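PDB 2YB5: putative fusidic acid resistance protein from Staphylococcus aureus, which probably binds elongation factor G and confers resistance to the antibiotic fusidic acid by helping to clear the drug-stalled factor from the ribosome. Local coordinates for residues 200-203 and 204-208. Numbering follows the deposited sequence.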
# COMPACT_ATOMS: atom_id res chain seq x y z
N ASN A 200 -2.41 -3.08 -3.26
CA ASN A 200 -3.80 -2.72 -3.00
C ASN A 200 -3.97 -1.63 -1.94
O ASN A 200 -5.02 -1.00 -1.86
CB ASN A 200 -4.59 -3.95 -2.51
CG ASN A 200 -4.41 -5.18 -3.40
OD1 ASN A 200 -4.10 -5.07 -4.60
ND2 ASN A 200 -4.60 -6.38 -2.79
N LEU A 201 -2.97 -1.45 -1.08
CA LEU A 201 -3.15 -0.62 0.11
C LEU A 201 -3.12 0.87 -0.22
O LEU A 201 -2.07 1.42 -0.56
CB LEU A 201 -2.08 -0.95 1.16
CG LEU A 201 -2.09 -0.13 2.45
CD1 LEU A 201 -3.44 -0.25 3.18
CD2 LEU A 201 -0.93 -0.56 3.37
N ASP A 202 -4.27 1.54 -0.09
CA ASP A 202 -4.33 2.97 -0.45
C ASP A 202 -4.36 3.93 0.75
O ASP A 202 -4.41 5.14 0.55
CB ASP A 202 -5.49 3.26 -1.39
CG ASP A 202 -6.84 2.94 -0.77
OD1 ASP A 202 -6.93 2.74 0.46
OD2 ASP A 202 -7.81 2.89 -1.54
N ASP A 203 -4.28 3.40 1.97
CA ASP A 203 -4.28 4.24 3.18
C ASP A 203 -3.53 3.57 4.33
O ASP A 203 -3.99 2.57 4.88
CB ASP A 203 -5.73 4.54 3.58
CG ASP A 203 -5.84 5.65 4.63
OD1 ASP A 203 -4.82 6.05 5.21
OD2 ASP A 203 -6.97 6.12 4.86
N ILE A 204 -2.37 4.13 4.69
CA ILE A 204 -1.54 3.57 5.80
C ILE A 204 -2.33 3.49 7.11
O ILE A 204 -2.03 2.65 7.96
CB ILE A 204 -0.23 4.37 6.04
CG1 ILE A 204 0.77 3.57 6.89
CG2 ILE A 204 -0.50 5.75 6.68
CD1 ILE A 204 1.37 2.37 6.16
N ASN A 205 -3.36 4.33 7.25
CA ASN A 205 -4.27 4.25 8.39
C ASN A 205 -4.89 2.87 8.55
O ASN A 205 -5.11 2.45 9.68
CB ASN A 205 -5.40 5.29 8.30
CG ASN A 205 -4.99 6.67 8.77
OD1 ASN A 205 -3.93 6.85 9.36
ND2 ASN A 205 -5.85 7.66 8.51
N ASN A 206 -5.17 2.18 7.44
CA ASN A 206 -5.73 0.83 7.49
C ASN A 206 -4.79 -0.13 8.23
O ASN A 206 -5.24 -1.01 8.95
CB ASN A 206 -6.00 0.27 6.09
CG ASN A 206 -7.04 1.10 5.28
OD1 ASN A 206 -7.64 2.05 5.77
ND2 ASN A 206 -7.22 0.71 4.01
N LEU A 207 -3.48 0.03 8.03
CA LEU A 207 -2.50 -0.78 8.73
C LEU A 207 -2.41 -0.40 10.21
O LEU A 207 -2.30 -1.27 11.08
CB LEU A 207 -1.11 -0.65 8.09
CG LEU A 207 -0.00 -1.46 8.75
CD1 LEU A 207 -0.30 -2.96 8.65
CD2 LEU A 207 1.35 -1.10 8.11
N TYR A 208 -2.44 0.91 10.49
CA TYR A 208 -2.40 1.37 11.87
C TYR A 208 -3.61 0.86 12.67
O TYR A 208 -3.46 0.51 13.84
CB TYR A 208 -2.37 2.90 11.96
CG TYR A 208 -1.14 3.57 11.40
CD1 TYR A 208 0.07 2.88 11.24
CD2 TYR A 208 -1.17 4.92 11.07
CE1 TYR A 208 1.20 3.52 10.75
CE2 TYR A 208 -0.05 5.57 10.57
CZ TYR A 208 1.12 4.87 10.41
OH TYR A 208 2.22 5.52 9.92
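D203 and N205 meet in an aspartate N-cap, the motif by which a side chain takes up an amide at the first turn of a helix. OD1 of D203 accepts from N205 N at 3.0 Å, the donor standing well above the carboxylate plane. With CG of D203 turned opposite its own backbone N (chi1 -167°), CG sits beside the carbonyl carbon of D203, which lets OD1 reach the amide of N205; the same oxygen also packs against N205 CB. The backbone makes the second link, N206 N to D203 O at 2.8 Å, closing the turn. A negative carboxylate here would probably also interact favourably with the helix dipole. The side chain of N206 points back toward the loop: its CB lies 3.9 Å from L201 CD1, the two side chains running past each other in opposite directions, while its side chain also touches N162. Further out, the loop joins helix 194-200, which supplies the zinc ligand C197, to helix 204-214 in the treble-clef zinc-finger region, and L201 packs against the zinc-binding residues. D202 touches V13 and I204 touches Y10 of helix 9-27, and D202 OD2 accepts a hydrogen bond from Q17 NE2.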